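Local coordinates for MHC class I antigen (Ctenopharyngodon idella, PDB 5H5Z), which probably presents short peptides at the cell surface to T cells, as the heavy chain of a class I complex with beta-2-microglobulin, at residues G25-D29 against G30-Y34; E162-K165 against K166-Y170. All blocks are in the same frame, centred on the assembly; numbering follows the deposited sequence.

Interaction 1: G25-D29 against G30-Y34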
# COMPACT_ATOMS: atom_id res chain seq x y z
N GLY A 25 5.27 0.73 -10.58
CA GLY A 25 6.49 0.01 -10.21
C GLY A 25 6.98 0.49 -8.86
O GLY A 25 6.88 1.67 -8.55
N MET A 26 7.50 -0.45 -8.07
CA MET A 26 7.90 -0.19 -6.69
C MET A 26 9.26 -0.80 -6.38
O MET A 26 9.57 -1.91 -6.82
CB MET A 26 6.86 -0.77 -5.73
CG MET A 26 5.49 -0.12 -5.78
SD MET A 26 4.29 -1.08 -4.85
CE MET A 26 3.89 -2.37 -6.04
N VAL A 27 10.07 -0.07 -5.61
CA VAL A 27 11.23 -0.65 -4.96
C VAL A 27 10.98 -0.58 -3.46
O VAL A 27 10.65 0.49 -2.93
CB VAL A 27 12.53 0.07 -5.37
CG1 VAL A 27 13.73 -0.40 -4.54
CG2 VAL A 27 12.80 -0.19 -6.84
N ASP A 28 11.11 -1.73 -2.79
CA ASP A 28 10.79 -1.86 -1.36
C ASP A 28 9.39 -1.34 -1.05
O ASP A 28 9.15 -0.68 -0.03
CB ASP A 28 11.86 -1.16 -0.49
CG ASP A 28 13.25 -1.78 -0.64
OD1 ASP A 28 13.40 -2.77 -1.39
OD2 ASP A 28 14.19 -1.29 0.00
N ASP A 29 8.47 -1.65 -1.97
CA ASP A 29 7.04 -1.30 -1.86
C ASP A 29 6.76 0.21 -1.88
O ASP A 29 5.66 0.65 -1.54
CB ASP A 29 6.42 -1.99 -0.64
CG ASP A 29 6.59 -3.49 -0.68
OD1 ASP A 29 6.11 -4.12 -1.66
OD2 ASP A 29 7.21 -4.06 0.24
N GLY A 30 7.75 0.98 -2.32
CA GLY A 30 7.60 2.41 -2.54
C GLY A 30 7.59 2.69 -4.03
O GLY A 30 8.51 2.28 -4.75
N GLN A 31 6.56 3.39 -4.50
CA GLN A 31 6.38 3.63 -5.93
C GLN A 31 7.48 4.50 -6.52
O GLN A 31 7.79 5.55 -5.96
CB GLN A 31 5.02 4.27 -6.22
CG GLN A 31 4.90 4.73 -7.67
CD GLN A 31 3.67 5.56 -7.97
OE1 GLN A 31 3.11 5.46 -9.07
NE2 GLN A 31 3.26 6.40 -7.03
N PHE A 32 8.05 4.08 -7.64
CA PHE A 32 9.01 4.91 -8.37
C PHE A 32 8.59 5.18 -9.82
O PHE A 32 9.20 6.02 -10.49
CB PHE A 32 10.42 4.29 -8.30
CG PHE A 32 10.63 3.14 -9.25
CD1 PHE A 32 10.24 1.85 -8.89
CD2 PHE A 32 11.23 3.33 -10.49
CE1 PHE A 32 10.43 0.78 -9.75
CE2 PHE A 32 11.42 2.26 -11.37
CZ PHE A 32 11.02 0.98 -11.00
N MET A 33 7.56 4.49 -10.29
CA MET A 33 7.11 4.59 -11.69
C MET A 33 5.59 4.54 -11.77
O MET A 33 4.95 3.84 -10.98
CB MET A 33 7.72 3.44 -12.50
CG MET A 33 7.30 3.35 -13.96
SD MET A 33 5.70 2.55 -14.20
CE MET A 33 6.06 0.88 -13.71
N TYR A 34 5.03 5.28 -12.73
CA TYR A 34 3.61 5.21 -13.06
C TYR A 34 3.40 5.18 -14.58
O TYR A 34 4.13 5.83 -15.32
CB TYR A 34 2.86 6.41 -12.47
CG TYR A 34 1.39 6.42 -12.80
CD1 TYR A 34 0.50 5.63 -12.08
CD2 TYR A 34 0.89 7.21 -13.84
CE1 TYR A 34 -0.85 5.63 -12.37
CE2 TYR A 34 -0.47 7.21 -14.14
CZ TYR A 34 -1.33 6.41 -13.40
OH TYR A 34 -2.67 6.40 -13.67
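Val27 and Gly30 close a tight beta hairpin, joined by a type I' turn whose two inner residues, Asp28 and Asp29, both have positive phi. The backbone bonds run both ways: Val27 N gives to Gly30 O at 2.9 Å, and Gly30 N returns one to Val27 O. One step from the turn, Met26 and Gln31 form a non-hydrogen-bonded pair, with Met26 CG lying 3.9 Å from Gln31 CA. Beyond it the register slips by one residue in a classic beta bulge, where Phe32 and Met33 both face Gly25. Gly25 O takes a bond from Phe32 N at 2.8 Å and a weak one from Met33 N at 3.4 Å, while Gly25 N gives to Met33 O.

Gly25 has no side chain, and two larger neighbours close over its backbone. The Phe32 ring brings CD1 to 3.4 Å from Gly25 O and CE1 to 3.6 Å from Met26 N; chi1 of 78° sets CG between the backbone N and the carbonyl carbon, which turns the ring back across the neighbouring strand. There it also meets Val27 CG2. Met33 bends at chi2 and chi3, and its methyl CE folds in beside Gly25 N.

Around this hairpin, strand 3-13 flanks strand 21-27 in the sheet that floors the class I peptide-binding domain. Asp28 is held by His3 and by the backbone N of Ser4, and Asp29 OD1 makes a salt bridge to Lys6, so both turn carboxylates are tied to that strand. The Trp48 ring meets that of Phe32, and the side chain of Tyr57 of helix 55-82 touches it too. Met33 CB, for its part, lies over one face of the Phe32 ring, 4.0 Å above its plane and offset toward the rim.

Interaction 2: E162-K165 against K166-Y170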
# COMPACT_ATOMS: atom_id res chain seq x y z
N GLU A 162 19.26 -7.40 -12.01
CA GLU A 162 20.26 -6.45 -12.53
C GLU A 162 19.78 -5.00 -12.34
O GLU A 162 20.55 -4.13 -11.88
CB GLU A 162 20.56 -6.75 -14.00
CG GLU A 162 21.31 -8.06 -14.22
CD GLU A 162 21.22 -8.57 -15.64
OE1 GLU A 162 20.96 -7.77 -16.57
OE2 GLU A 162 21.40 -9.79 -15.84
N TRP A 163 18.51 -4.76 -12.66
CA TRP A 163 17.92 -3.44 -12.51
C TRP A 163 17.67 -3.08 -11.05
O TRP A 163 17.89 -1.93 -10.66
CB TRP A 163 16.65 -3.31 -13.36
CG TRP A 163 16.97 -3.02 -14.79
CD1 TRP A 163 17.00 -3.90 -15.82
CD2 TRP A 163 17.33 -1.75 -15.33
NE1 TRP A 163 17.36 -3.26 -16.99
CE2 TRP A 163 17.57 -1.94 -16.72
CE3 TRP A 163 17.48 -0.46 -14.79
CZ2 TRP A 163 17.94 -0.89 -17.56
CZ3 TRP A 163 17.85 0.58 -15.64
CH2 TRP A 163 18.07 0.36 -17.01
N LEU A 164 17.21 -4.04 -10.26
CA LEU A 164 17.05 -3.81 -8.83
C LEU A 164 18.36 -3.30 -8.22
O LEU A 164 18.38 -2.29 -7.50
CB LEU A 164 16.56 -5.07 -8.11
CG LEU A 164 16.49 -4.99 -6.57
CD1 LEU A 164 15.62 -3.84 -6.08
CD2 LEU A 164 16.00 -6.31 -6.01
N LYS A 165 19.46 -3.98 -8.53
CA LYS A 165 20.78 -3.54 -8.05
C LYS A 165 21.10 -2.08 -8.43
O LYS A 165 21.63 -1.32 -7.60
CB LYS A 165 21.88 -4.50 -8.52
CG LYS A 165 21.83 -5.86 -7.82
CD LYS A 165 22.85 -6.84 -8.40
CE LYS A 165 22.80 -8.16 -7.64
NZ LYS A 165 23.45 -9.26 -8.39
N LYS A 166 20.78 -1.70 -9.66
CA LYS A 166 20.95 -0.32 -10.11
C LYS A 166 20.09 0.65 -9.30
O LYS A 166 20.58 1.70 -8.88
CB LYS A 166 20.64 -0.17 -11.61
CG LYS A 166 21.66 -0.76 -12.56
CD LYS A 166 21.09 -0.77 -13.98
CE LYS A 166 22.13 -0.39 -15.01
NZ LYS A 166 22.52 1.05 -14.92
N TYR A 167 18.82 0.30 -9.09
CA TYR A 167 17.89 1.15 -8.34
C TYR A 167 18.32 1.34 -6.89
O TYR A 167 18.20 2.44 -6.34
CB TYR A 167 16.45 0.60 -8.39
CG TYR A 167 15.87 0.47 -9.79
CD1 TYR A 167 16.25 1.34 -10.82
CD2 TYR A 167 14.93 -0.52 -10.09
CE1 TYR A 167 15.72 1.23 -12.10
CE2 TYR A 167 14.40 -0.65 -11.37
CZ TYR A 167 14.79 0.23 -12.37
OH TYR A 167 14.27 0.12 -13.64
N VAL A 168 18.81 0.26 -6.28
CA VAL A 168 19.27 0.30 -4.89
C VAL A 168 20.45 1.27 -4.76
O VAL A 168 20.49 2.06 -3.82
CB VAL A 168 19.60 -1.11 -4.34
CG1 VAL A 168 20.23 -1.02 -2.95
CG2 VAL A 168 18.33 -1.95 -4.26
N ALA A 169 21.37 1.25 -5.73
CA ALA A 169 22.48 2.20 -5.75
C ALA A 169 22.01 3.65 -5.98
O ALA A 169 22.46 4.56 -5.29
CB ALA A 169 23.52 1.80 -6.79
N TYR A 170 21.09 3.84 -6.93
CA TYR A 170 20.50 5.16 -7.17
C TYR A 170 19.86 5.74 -5.91
O TYR A 170 20.07 6.91 -5.59
CB TYR A 170 19.40 5.10 -8.24
CG TYR A 170 19.80 4.70 -9.64
CD1 TYR A 170 21.13 4.79 -10.08
CD2 TYR A 170 18.84 4.27 -10.54
CE1 TYR A 170 21.48 4.43 -11.38
CE2 TYR A 170 19.17 3.91 -11.84
CZ TYR A 170 20.49 3.99 -12.25
OH TYR A 170 20.79 3.64 -13.54
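Residues 162-165 and 166-170 are consecutive turns of one alpha helix, linked by four i to i+4 backbone bonds. The inner two, Tyr167 N to Trp163 O and Val168 N to Leu164 O, are each 2.9 Å long; the outer two, Lys166 N to Glu162 O and Ala169 N to Lys165 O, are longer.

Trp163 carries most of the side-chain contact. Lys166 brings its CD over one face of the indole, toward the rim, a CH-pi contact 4.0 Å from the centroid of the six-membered ring. The Tyr167 ring meets the indole obliquely, the planes at 38°, and its CE1 comes to 3.6 Å from Trp163 CE3. The same tyrosine has Trp163 O over one face, 3.2 Å above the plane. Leu164 CD1 and Val168 CG2 touch at 3.8 Å. Nearly extended at chi2 (170°), the Lys166 chain then bends at chi3 and chi4, which carries NZ to a weak bond with Tyr170 OH, itself paired with Glu53.

Leu164 and Val168 rest on His3 of strand 3-13, and Leu164 also packs against Leu100 of strand 90-100. Tyr167 leans on Ile49 of helix 47-50, while its hydroxyl bonds to Tyr57 of helix 55-82 and to the peptide backbone.

Interactions 1 and 2 bring the sheet floor and a helical wall of the peptide groove together, with their centres about 12 Å apart. Tyr167 is the main join: its CE2 packs 3.8 Å from Phe32 CZ, and its CD2 lies 3.9 Å from Val27 CG2. Val27 CG1 approaches Leu164 CD1 at 4.2 Å, so the end of the hairpin packs against the last turns of helix 148-170. Tyr57, which touches Phe32, is also a partner of Tyr167 and thus belongs to the surroundings of both contacts. The packing between 25-34 and 162-170 therefore probably helps set where this peptide-contacting tyrosine stands.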